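Local coordinates for protein alkaline phosphatase D (Bacillus subtilis, PDB 2YEQ) that hydrolyses phosphate esters as an alkaline phosphatase and phosphodiesterase with iron and calcium in its active site, at residues V23-R28 with V75-D80; G130-Y135 with R190-L195; N159-K164 with F508-A513; D181-H186 with Y239-E244. All coordinates share one frame; numbering follows the deposited sequence.

Interaction 1 (V23-R28 with V75-D80). With EDO (1,2-ethanediol), chain R.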
# COMPACT_ATOMS: atom_id res chain seq x y z
N VAL A 23 -3.65 4.34 -19.71
CA VAL A 23 -3.07 4.49 -18.39
C VAL A 23 -3.58 5.83 -17.83
O VAL A 23 -3.93 6.72 -18.60
CB VAL A 23 -1.54 4.49 -18.47
CG1 VAL A 23 -1.02 5.72 -19.26
CG2 VAL A 23 -0.93 4.47 -17.06
N VAL A 24 -3.65 5.95 -16.52
CA VAL A 24 -3.99 7.22 -15.89
C VAL A 24 -2.71 8.04 -15.72
O VAL A 24 -1.68 7.52 -15.26
CB VAL A 24 -4.67 7.05 -14.52
CG1 VAL A 24 -4.92 8.41 -13.87
CG2 VAL A 24 -6.00 6.28 -14.66
N LEU A 25 -2.79 9.32 -16.09
CA LEU A 25 -1.74 10.29 -15.83
C LEU A 25 -2.24 11.28 -14.79
O LEU A 25 -3.37 11.75 -14.88
CB LEU A 25 -1.38 11.03 -17.12
CG LEU A 25 -1.14 10.21 -18.39
CD1 LEU A 25 -0.82 11.14 -19.57
CD2 LEU A 25 -0.03 9.18 -18.18
N TRP A 26 -1.39 11.64 -13.84
CA TRP A 26 -1.76 12.49 -12.73
C TRP A 26 -0.77 13.63 -12.55
O TRP A 26 0.44 13.45 -12.70
CB TRP A 26 -1.82 11.67 -11.43
CG TRP A 26 -2.10 12.49 -10.20
CD1 TRP A 26 -3.33 12.75 -9.65
CD2 TRP A 26 -1.14 13.18 -9.38
NE1 TRP A 26 -3.19 13.56 -8.55
CE2 TRP A 26 -1.87 13.85 -8.37
CE3 TRP A 26 0.25 13.32 -9.41
CZ2 TRP A 26 -1.25 14.61 -7.39
CZ3 TRP A 26 0.86 14.11 -8.44
CH2 TRP A 26 0.10 14.74 -7.44
N THR A 27 -1.31 14.79 -12.22
CA THR A 27 -0.52 15.80 -11.55
C THR A 27 -1.47 16.69 -10.75
O THR A 27 -2.68 16.44 -10.70
CB THR A 27 0.35 16.61 -12.53
OG1 THR A 27 1.32 17.34 -11.78
CG2 THR A 27 -0.51 17.54 -13.43
N ARG A 28 -0.91 17.71 -10.11
CA ARG A 28 -1.66 18.68 -9.35
C ARG A 28 -0.92 20.01 -9.43
O ARG A 28 0.33 20.06 -9.26
CB ARG A 28 -1.80 18.26 -7.88
CG ARG A 28 -2.56 19.33 -7.01
CD ARG A 28 -2.86 18.90 -5.60
NE ARG A 28 -3.32 20.09 -4.89
CZ ARG A 28 -3.14 20.38 -3.62
NH1 ARG A 28 -2.57 19.54 -2.78
NH2 ARG A 28 -3.59 21.56 -3.17
N VAL A 75 -5.17 16.87 -11.64
CA VAL A 75 -5.42 16.49 -13.01
C VAL A 75 -5.40 14.96 -13.10
O VAL A 75 -4.43 14.33 -12.66
CB VAL A 75 -4.35 17.11 -13.96
CG1 VAL A 75 -4.56 16.61 -15.37
CG2 VAL A 75 -4.39 18.65 -13.89
N HIS A 76 -6.46 14.39 -13.63
CA HIS A 76 -6.51 12.95 -13.93
C HIS A 76 -6.85 12.80 -15.39
O HIS A 76 -7.89 13.27 -15.83
CB HIS A 76 -7.60 12.24 -13.12
CG HIS A 76 -7.36 12.23 -11.65
ND1 HIS A 76 -7.53 13.35 -10.86
CD2 HIS A 76 -6.95 11.24 -10.83
CE1 HIS A 76 -7.22 13.04 -9.61
NE2 HIS A 76 -6.87 11.77 -9.57
N VAL A 77 -5.96 12.16 -16.15
CA VAL A 77 -6.14 11.98 -17.58
C VAL A 77 -6.15 10.48 -17.82
O VAL A 77 -5.28 9.78 -17.36
CB VAL A 77 -4.95 12.60 -18.39
CG1 VAL A 77 -5.00 12.17 -19.86
CG2 VAL A 77 -4.92 14.13 -18.27
N GLU A 78 -7.14 9.98 -18.55
CA GLU A 78 -7.11 8.59 -18.97
C GLU A 78 -6.65 8.56 -20.43
O GLU A 78 -7.44 8.73 -21.35
CB GLU A 78 -8.48 7.92 -18.73
CG GLU A 78 -8.68 7.66 -17.22
CD GLU A 78 -10.05 7.08 -16.88
OE1 GLU A 78 -10.49 6.11 -17.55
OE2 GLU A 78 -10.68 7.61 -15.93
N ALA A 79 -5.34 8.42 -20.62
CA ALA A 79 -4.73 8.50 -21.94
C ALA A 79 -4.98 7.16 -22.60
O ALA A 79 -4.45 6.14 -22.15
CB ALA A 79 -3.26 8.76 -21.82
N ASP A 80 -5.80 7.14 -23.63
CA ASP A 80 -6.14 5.91 -24.31
C ASP A 80 -5.57 5.89 -25.73
O ASP A 80 -4.79 6.77 -26.09
CB ASP A 80 -7.65 5.69 -24.29
CG ASP A 80 -8.41 6.75 -25.06
OD1 ASP A 80 -7.81 7.68 -25.64
OD2 ASP A 80 -9.65 6.64 -25.07
C1 EDO R . -10.38 17.38 -14.05
O1 EDO R . -10.59 18.30 -12.98
C2 EDO R . -8.88 17.28 -14.34
O2 EDO R . -8.55 15.95 -14.71
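An antiparallel strand pair of the N-terminal PhoD domain sets V23 to T27 against A79 to V75, within a fold consistent with an E-set, immunoglobulin-like sandwich. Six backbone bonds hold the ladder at three pairs. The middle one is tight and regular: L25 N gives to V77 O at 2.8 Å, nearly straight at 166°, and V77 N returns to L25 O at 2.9 Å. The T27 and V75 pair is less even, with V75 N to T27 O at 2.7 Å but T27 N to V75 O at 3.2 Å. On the face with V23, L25, T27, V75, V77 and A79 the groups are mostly apolar, T27 OG1 being bonded to G12 O; T27 CG2 lies 3.9 Å from V75 CB, side by side, and strands 44-51 and 87-94 close over this face. The other face carries V24, W26, H76 and E78. There W26 holds CG anti to its backbone nitrogen (chi1 176°), which puts the CD1 edge of the indole over one face of the H76 imidazole, CD1 to NE2 3.7 Å, with planes at 77°: a T-shaped pair. H76 N reaches a bound ethanediol, O2 at 2.8 Å. E78 is taken up by R249 and I250 N. W26 NE1 and H76 NE2 are hydrogen-bonded to E244 O and Y243 O near the end of helix 228-245, where H76 also stacks on Y243; the pair is thus mainly apolar on its sandwich side, and aromatic with hydrogen-bonding nitrogens where it meets the phosphatase domain.

Interaction 2 (G130-Y135 with R190-L195)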
# COMPACT_ATOMS: atom_id res chain seq x y z
N GLY A 130 11.24 8.80 9.43
CA GLY A 130 12.49 8.73 8.70
C GLY A 130 12.39 9.34 7.33
O GLY A 130 11.33 9.81 6.92
N TYR A 131 13.54 9.33 6.65
CA TYR A 131 13.68 9.78 5.28
C TYR A 131 13.26 8.67 4.34
O TYR A 131 13.32 7.48 4.68
CB TYR A 131 15.15 10.30 5.05
CG TYR A 131 15.34 11.54 5.90
CD1 TYR A 131 14.85 12.78 5.49
CD2 TYR A 131 15.87 11.45 7.18
CE1 TYR A 131 14.96 13.91 6.30
CE2 TYR A 131 15.96 12.55 8.00
CZ TYR A 131 15.50 13.78 7.55
OH TYR A 131 15.57 14.85 8.39
N TYR A 132 12.81 9.07 3.16
CA TYR A 132 12.33 8.19 2.11
C TYR A 132 13.45 7.65 1.17
O TYR A 132 13.26 7.44 -0.03
CB TYR A 132 11.24 8.90 1.30
CG TYR A 132 9.92 9.19 2.07
CD1 TYR A 132 9.64 8.60 3.31
CD2 TYR A 132 8.96 10.01 1.50
CE1 TYR A 132 8.42 8.88 3.98
CE2 TYR A 132 7.76 10.28 2.14
CZ TYR A 132 7.49 9.72 3.37
OH TYR A 132 6.28 10.00 3.97
N THR A 133 14.57 7.32 1.77
CA THR A 133 15.66 6.64 1.07
C THR A 133 15.17 5.39 0.32
O THR A 133 15.64 5.10 -0.79
CB THR A 133 16.72 6.24 2.06
OG1 THR A 133 16.92 7.33 2.97
CG2 THR A 133 18.06 5.86 1.35
N ALA A 134 14.20 4.66 0.89
CA ALA A 134 13.66 3.50 0.20
C ALA A 134 13.20 3.82 -1.21
O ALA A 134 13.41 3.02 -2.13
CB ALA A 134 12.50 2.80 1.01
N TYR A 135 12.55 4.98 -1.38
CA TYR A 135 12.04 5.35 -2.69
C TYR A 135 13.14 5.84 -3.66
O TYR A 135 13.00 5.71 -4.87
CB TYR A 135 10.95 6.41 -2.58
CG TYR A 135 9.60 5.88 -2.13
CD1 TYR A 135 8.97 4.87 -2.84
CD2 TYR A 135 8.96 6.38 -1.00
CE1 TYR A 135 7.75 4.37 -2.46
CE2 TYR A 135 7.70 5.89 -0.61
CZ TYR A 135 7.10 4.89 -1.33
OH TYR A 135 5.87 4.37 -1.01
N ARG A 190 3.85 14.04 -0.38
CA ARG A 190 4.10 13.96 -1.80
C ARG A 190 5.18 14.97 -2.28
O ARG A 190 5.69 14.84 -3.39
CB ARG A 190 2.79 14.14 -2.56
CG ARG A 190 2.80 13.87 -4.05
CD ARG A 190 3.27 12.45 -4.32
NE ARG A 190 2.64 11.75 -5.42
CZ ARG A 190 1.33 11.49 -5.57
NH1 ARG A 190 0.41 11.92 -4.72
NH2 ARG A 190 0.93 10.83 -6.65
N SER A 191 5.52 15.95 -1.44
CA SER A 191 6.55 16.94 -1.72
C SER A 191 7.97 16.33 -1.67
O SER A 191 8.92 16.95 -2.11
CB SER A 191 6.51 18.06 -0.66
OG SER A 191 5.42 18.91 -0.92
N ASP A 192 8.09 15.18 -1.02
CA ASP A 192 9.39 14.54 -0.85
C ASP A 192 9.92 14.10 -2.22
O ASP A 192 9.24 13.38 -2.93
CB ASP A 192 9.26 13.34 0.07
CG ASP A 192 10.58 12.69 0.32
OD1 ASP A 192 11.05 12.01 -0.62
OD2 ASP A 192 11.15 12.87 1.42
N ALA A 193 11.14 14.52 -2.53
CA ALA A 193 11.76 14.31 -3.86
C ALA A 193 11.89 12.84 -4.21
O ALA A 193 11.74 12.47 -5.37
CB ALA A 193 13.15 15.02 -3.95
N ASN A 194 12.17 12.01 -3.22
CA ASN A 194 12.37 10.59 -3.46
C ASN A 194 11.07 9.91 -3.86
O ASN A 194 11.01 9.15 -4.84
CB ASN A 194 12.93 9.92 -2.20
CG ASN A 194 14.25 10.49 -1.76
OD1 ASN A 194 14.39 11.00 -0.65
ND2 ASN A 194 15.22 10.42 -2.63
N LEU A 195 10.00 10.22 -3.12
CA LEU A 195 8.67 9.68 -3.45
C LEU A 195 8.22 10.15 -4.82
O LEU A 195 7.71 9.37 -5.63
CB LEU A 195 7.64 10.10 -2.36
CG LEU A 195 6.17 9.72 -2.55
CD1 LEU A 195 6.01 8.24 -2.92
CD2 LEU A 195 5.38 10.04 -1.24
O HOH W 1 13.37 11.70 2.30
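Y132, Y135 and L195 carry the contact between the starts of helices 133-138 and 193-201. L195 comes in with CG anti to its own nitrogen (chi1 177°), laying CD1 over one face of Y135, 3.9 Å from the ring centroid in a CH-pi contact, while its CB sits 4.1 Å from Y132 CD2. Both tyrosine hydroxyls run on to Q125, the neighbour of the iron ligand C124. Y132 also leans on D192: CD2 is 3.3 Å from D192 CG, and the two side chains cross with ring and carboxylate planes 48° apart. The carboxylate works at both ends. D192 OD1 takes L195 N at 3.2 Å and, weakly, N194 N; D192 OD2 receives a water at 2.7 Å that accepts from Y132 N and donates to N194 OD1, and it also forms a salt bridge with R169, which makes a cation-pi contact with the Y132 ring. Replacing D192 with an alanine would probably leave the N-H groups of N194 and L195 without their cap and R169 without a charge partner. D192 thus serves as the N-cap of helix 193-201, and the start of helix 133-138 packs against that capped end in this calcineurin-like phosphatase domain.

Interaction 3 (N159-K164 with F508-A513). With PO4 (phosphate ion), chain B.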
# COMPACT_ATOMS: atom_id res chain seq x y z
N ASN A 159 4.61 15.06 17.36
CA ASN A 159 4.95 14.51 18.67
C ASN A 159 3.85 13.63 19.25
O ASN A 159 3.62 13.63 20.47
CB ASN A 159 5.26 15.62 19.68
CG ASN A 159 6.28 16.62 19.17
OD1 ASN A 159 6.01 17.82 19.07
ND2 ASN A 159 7.47 16.12 18.85
N GLU A 160 3.13 12.92 18.40
CA GLU A 160 2.08 12.04 18.89
C GLU A 160 2.48 10.59 18.71
O GLU A 160 2.65 9.86 19.70
CB GLU A 160 0.75 12.37 18.21
CG GLU A 160 0.17 13.68 18.71
CD GLU A 160 -0.94 14.22 17.84
OE1 GLU A 160 -1.50 13.46 17.02
OE2 GLU A 160 -1.25 15.44 17.99
N TYR A 161 2.61 10.18 17.45
CA TYR A 161 3.02 8.82 17.13
C TYR A 161 4.52 8.82 16.94
O TYR A 161 5.03 9.14 15.87
CB TYR A 161 2.30 8.35 15.87
CG TYR A 161 2.71 6.98 15.38
CD1 TYR A 161 3.17 5.99 16.25
CD2 TYR A 161 2.63 6.67 14.04
CE1 TYR A 161 3.54 4.75 15.79
CE2 TYR A 161 2.97 5.43 13.57
CZ TYR A 161 3.42 4.47 14.44
OH TYR A 161 3.80 3.25 13.95
N VAL A 162 5.22 8.49 18.02
CA VAL A 162 6.65 8.73 18.12
C VAL A 162 7.44 7.43 17.97
O VAL A 162 7.20 6.44 18.65
CB VAL A 162 7.00 9.45 19.41
CG1 VAL A 162 8.55 9.65 19.54
CG2 VAL A 162 6.25 10.82 19.45
N SER A 163 8.37 7.45 17.02
CA SER A 163 9.20 6.29 16.73
C SER A 163 10.18 6.03 17.89
O SER A 163 10.67 6.96 18.51
CB SER A 163 9.98 6.54 15.43
OG SER A 163 11.09 5.70 15.33
N LYS A 164 10.49 4.76 18.12
CA LYS A 164 11.56 4.39 19.05
C LYS A 164 12.89 5.04 18.72
O LYS A 164 13.66 5.31 19.64
CB LYS A 164 11.77 2.87 19.09
CG LYS A 164 10.99 2.19 20.21
CD LYS A 164 11.59 2.46 21.60
CE LYS A 164 10.56 3.04 22.58
NZ LYS A 164 9.41 2.14 22.79
N PHE A 508 0.89 -0.22 21.37
CA PHE A 508 1.17 0.67 22.49
C PHE A 508 1.54 2.07 22.02
O PHE A 508 1.10 3.06 22.61
CB PHE A 508 2.30 0.11 23.35
CG PHE A 508 2.62 0.96 24.54
CD1 PHE A 508 1.73 1.04 25.62
CD2 PHE A 508 3.80 1.69 24.59
CE1 PHE A 508 2.02 1.84 26.73
CE2 PHE A 508 4.10 2.49 25.70
CZ PHE A 508 3.20 2.56 26.77
N SER A 509 2.33 2.14 20.96
CA SER A 509 2.80 3.41 20.45
C SER A 509 1.66 4.20 19.79
O SER A 509 1.59 5.43 19.94
CB SER A 509 3.97 3.20 19.49
OG SER A 509 4.52 4.44 19.14
N HIS A 510 0.76 3.52 19.09
CA HIS A 510 -0.45 4.16 18.58
C HIS A 510 -1.40 4.62 19.71
O HIS A 510 -2.10 5.63 19.55
CB HIS A 510 -1.21 3.23 17.65
CG HIS A 510 -0.58 3.07 16.30
ND1 HIS A 510 0.48 2.23 16.06
CD2 HIS A 510 -0.89 3.64 15.11
CE1 HIS A 510 0.80 2.27 14.78
NE2 HIS A 510 -0.02 3.12 14.18
N ASN A 511 -1.44 3.89 20.83
CA ASN A 511 -2.29 4.29 21.96
C ASN A 511 -1.71 5.48 22.72
O ASN A 511 -2.44 6.35 23.17
CB ASN A 511 -2.55 3.11 22.91
CG ASN A 511 -3.40 2.02 22.28
OD1 ASN A 511 -4.23 2.28 21.40
ND2 ASN A 511 -3.17 0.78 22.70
N LYS A 512 -0.39 5.53 22.85
CA LYS A 512 0.30 6.71 23.38
C LYS A 512 0.01 7.95 22.54
O LYS A 512 -0.19 9.03 23.09
CB LYS A 512 1.81 6.49 23.45
CG LYS A 512 2.25 5.69 24.65
CD LYS A 512 2.23 6.52 25.94
CE LYS A 512 1.37 5.86 27.03
NZ LYS A 512 1.63 6.45 28.37
N ALA A 513 -0.02 7.79 21.21
CA ALA A 513 -0.35 8.90 20.32
C ALA A 513 -1.73 9.45 20.65
O ALA A 513 -1.89 10.66 20.84
CB ALA A 513 -0.30 8.46 18.84
P PO4 B . -0.20 0.85 11.28
O1 PO4 B . 0.11 0.01 12.47
O2 PO4 B . -1.65 1.01 10.93
O3 PO4 B . 0.63 2.12 11.25
O4 PO4 B . 0.22 0.07 10.00
O HOH W 2 3.83 7.11 20.30
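The Y161 ring has H510 over one face and S509 OG in plane at its edge; the H510 ring in turn has Y161 over one face and a phosphate oxygen near its plane at the edge. The two rings, 4.2 Å between centroids with planes at 36°, overlap obliquely where the C-terminal helix 504-520 lies against the loop following strand 145-148. Y161 turns CG anti to its backbone nitrogen (chi1 176°), and from there the ring runs along the helix until its phenol oxygen comes within 3.3 Å of H510 CE1. The contact lies close to bound metals: Y161 touches H382, an iron ligand, and H510, which touches N215, has a calcium ion about 4 Å from its side chain. H510 ND1 is hydrogen-bonded to R506 O one turn back and NE2 to H211; a weak bond also runs from H510 NE2 to phosphate O3 at 3.2 Å. R506 holds the same phosphate, which was probably brought in by the crystallisation liquor. Farther along, the loop backbone rests on A513. The CA of A513 makes a CH contact to E160 O at 3.2 Å, and its methyl CB meets Y161 CB at 3.9 Å. The E160 carboxylate looks elsewhere, to G157 N, Q517 and K520. A water links the two backbones: it donates to E160 O and S509 O, and accepts from V162 N and, at 3.0 Å, from S509 OG.

Interaction 4 (D181-H186 with Y239-E244). With EDO (1,2-ethanediol), chain C; EDO (1,2-ethanediol), chain O; EDO (1,2-ethanediol), chain D.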
# COMPACT_ATOMS: atom_id res chain seq x y z
N ASP A 181 -7.23 20.04 5.54
CA ASP A 181 -6.25 19.37 6.38
C ASP A 181 -5.65 18.12 5.64
O ASP A 181 -4.44 17.92 5.64
CB ASP A 181 -6.86 18.86 7.69
CG ASP A 181 -7.31 19.96 8.66
OD1 ASP A 181 -6.88 21.13 8.56
OD2 ASP A 181 -8.08 19.60 9.59
N TYR A 182 -6.52 17.30 5.06
CA TYR A 182 -6.10 16.09 4.35
C TYR A 182 -5.31 16.40 3.08
O TYR A 182 -4.33 15.73 2.76
CB TYR A 182 -7.30 15.17 4.01
CG TYR A 182 -7.68 14.31 5.18
CD1 TYR A 182 -7.03 13.09 5.41
CD2 TYR A 182 -8.69 14.69 6.06
CE1 TYR A 182 -7.36 12.29 6.51
CE2 TYR A 182 -9.02 13.92 7.17
CZ TYR A 182 -8.37 12.71 7.39
OH TYR A 182 -8.72 11.95 8.47
N ARG A 183 -5.76 17.41 2.35
CA ARG A 183 -5.06 17.85 1.14
C ARG A 183 -3.64 18.31 1.48
O ARG A 183 -2.67 17.93 0.78
CB ARG A 183 -5.82 18.98 0.45
CG ARG A 183 -7.04 18.56 -0.30
CD ARG A 183 -7.86 19.81 -0.68
NE ARG A 183 -8.86 19.51 -1.68
CZ ARG A 183 -9.78 20.37 -2.10
NH1 ARG A 183 -9.83 21.60 -1.61
NH2 ARG A 183 -10.61 20.01 -3.04
N ASN A 184 -3.51 19.10 2.55
CA ASN A 184 -2.22 19.60 2.97
C ASN A 184 -1.30 18.48 3.47
O ASN A 184 -0.08 18.52 3.25
CB ASN A 184 -2.36 20.72 4.01
CG ASN A 184 -2.96 21.99 3.42
OD1 ASN A 184 -3.00 22.15 2.19
ND2 ASN A 184 -3.46 22.89 4.28
N ARG A 185 -1.87 17.49 4.13
CA ARG A 185 -1.06 16.37 4.59
C ARG A 185 -0.57 15.55 3.36
O ARG A 185 0.59 15.16 3.33
CB ARG A 185 -1.84 15.46 5.53
CG ARG A 185 -1.06 14.29 6.08
CD ARG A 185 0.11 14.71 6.91
NE ARG A 185 -0.15 15.72 7.94
CZ ARG A 185 -0.47 15.50 9.21
NH1 ARG A 185 -0.66 14.25 9.66
NH2 ARG A 185 -0.61 16.54 10.05
N HIS A 186 -1.45 15.28 2.40
CA HIS A 186 -1.01 14.63 1.13
C HIS A 186 0.11 15.43 0.46
O HIS A 186 1.08 14.86 -0.02
CB HIS A 186 -2.14 14.39 0.13
CG HIS A 186 -2.92 13.13 0.39
ND1 HIS A 186 -2.81 11.91 -0.24
CD2 HIS A 186 -3.84 12.95 1.32
CE1 HIS A 186 -3.69 11.07 0.30
NE2 HIS A 186 -4.30 11.67 1.27
N TYR A 239 -11.23 10.51 1.78
CA TYR A 239 -11.38 9.83 0.51
C TYR A 239 -11.25 10.77 -0.69
O TYR A 239 -10.63 10.40 -1.71
CB TYR A 239 -12.69 9.05 0.43
CG TYR A 239 -12.76 7.74 1.22
CD1 TYR A 239 -11.72 7.31 2.02
CD2 TYR A 239 -13.88 6.92 1.11
CE1 TYR A 239 -11.80 6.08 2.72
CE2 TYR A 239 -13.97 5.71 1.78
CZ TYR A 239 -12.94 5.30 2.60
OH TYR A 239 -13.02 4.10 3.28
N GLN A 240 -11.84 11.97 -0.58
CA GLN A 240 -11.72 12.97 -1.64
C GLN A 240 -10.24 13.37 -1.83
O GLN A 240 -9.75 13.41 -2.96
CB GLN A 240 -12.56 14.24 -1.37
CG GLN A 240 -12.48 15.24 -2.55
CD GLN A 240 -13.51 16.37 -2.52
OE1 GLN A 240 -14.63 16.23 -2.01
NE2 GLN A 240 -13.14 17.50 -3.12
N ALA A 241 -9.54 13.67 -0.74
CA ALA A 241 -8.12 14.07 -0.80
C ALA A 241 -7.26 12.96 -1.39
O ALA A 241 -6.30 13.23 -2.13
CB ALA A 241 -7.60 14.44 0.55
N TYR A 242 -7.61 11.71 -1.09
CA TYR A 242 -6.89 10.56 -1.64
C TYR A 242 -7.07 10.49 -3.15
O TYR A 242 -6.11 10.42 -3.89
CB TYR A 242 -7.39 9.27 -0.99
CG TYR A 242 -6.59 8.03 -1.30
CD1 TYR A 242 -5.49 7.68 -0.55
CD2 TYR A 242 -6.99 7.17 -2.32
CE1 TYR A 242 -4.76 6.51 -0.84
CE2 TYR A 242 -6.29 6.00 -2.59
CZ TYR A 242 -5.19 5.68 -1.84
OH TYR A 242 -4.52 4.51 -2.12
N TYR A 243 -8.32 10.55 -3.61
CA TYR A 243 -8.60 10.62 -5.01
C TYR A 243 -7.79 11.75 -5.69
O TYR A 243 -7.17 11.52 -6.73
CB TYR A 243 -10.10 10.80 -5.32
CG TYR A 243 -10.35 11.02 -6.78
CD1 TYR A 243 -10.40 9.94 -7.67
CD2 TYR A 243 -10.44 12.30 -7.32
CE1 TYR A 243 -10.57 10.13 -9.02
CE2 TYR A 243 -10.60 12.50 -8.67
CZ TYR A 243 -10.67 11.41 -9.53
OH TYR A 243 -10.84 11.60 -10.89
N GLU A 244 -7.86 12.95 -5.12
CA GLU A 244 -7.21 14.13 -5.71
C GLU A 244 -5.71 13.87 -5.90
O GLU A 244 -5.12 14.41 -6.81
CB GLU A 244 -7.46 15.38 -4.85
CG GLU A 244 -8.92 15.85 -4.93
CD GLU A 244 -9.33 16.89 -3.91
OE1 GLU A 244 -8.57 17.11 -2.95
OE2 GLU A 244 -10.44 17.47 -4.08
C1 EDO C . -5.49 23.05 6.79
O1 EDO C . -6.19 24.27 7.09
C2 EDO C . -4.38 22.74 7.80
O2 EDO C . -3.24 22.13 7.17
C1 EDO O . -9.56 23.47 9.28
O1 EDO O . -8.36 23.18 10.02
C2 EDO O . -9.28 23.55 7.77
O2 EDO O . -10.49 23.51 7.02
C1 EDO D . -18.58 13.96 -2.73
O1 EDO D . -19.52 14.50 -3.65
C2 EDO D . -17.32 14.81 -2.64
O2 EDO D . -16.17 13.99 -2.40
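R183 and E244 meet side-on across two helices. R183 NE gives to E244 OE1 at 2.7 Å and R183 NH2 to E244 OE2 at 2.7 Å, the second straight at 179°; both oxygens lie in the guanidinium plane and are met on their syn sides. The arginine gets there by an extended chain from CG to NE, and its NH1 has a partner just outside the two segments. E244 OE2 has a further donor from its own helix, Q240 NE2 at 2.9 Å, arriving from the opposite face of the carboxylate plane to R183 NH2. Three bonds thus fix the carboxylate against rotation, and the charge next to R183 would favour the ionised form. A glutamine in place of E244 would probably leave the buried R183 guanidinium without its countercharge and turn one N-H pairing into a clash of donors. At the other end of Q240, OE1 accepts from a bound ethanediol. Beside the salt bridge the fit is apolar: A241 CB touches Y182 CB at 3.5 Å, while the Y182 hydroxyl goes off to V213 O and R234. A241 O, already bonded to H245 ND1, stands over the centre of the H186 ring, whose CE1 comes to 3.8 Å from Y242 CA. The axes of 181-186 and 239-244 approach to 8.7 Å at 36°, running the same general way, so helices 179-190 and 228-245 form a closely packed, inclined pair, with small A241 at the nearest approach and a buried salt bridge across one side.

In the fold
From the N terminus, interaction 1 closes first, pairing strands 23-28 and 74-79 within the N-terminal domain before any other contact opens. Interactions 2, 3 and 4 then interlock in the phosphatase domain. Segment 130-135 waits for 190-195, and before that loop shuts both 159-164 and 181-186 have begun, so interaction 2 crosses 3 and 4. Interaction 4 closes at 239-244, wholly within the long span that interaction 3 closes only at the C-terminal helix 504-520. Helices 179-190 and 193-201 follow directly, joining 4 to 2. Interaction 1 touches both, at E244, Y243 and R190, so the two domains meet there; interaction 3 touches none of the others, its centre about 37 Å from that of interaction 1.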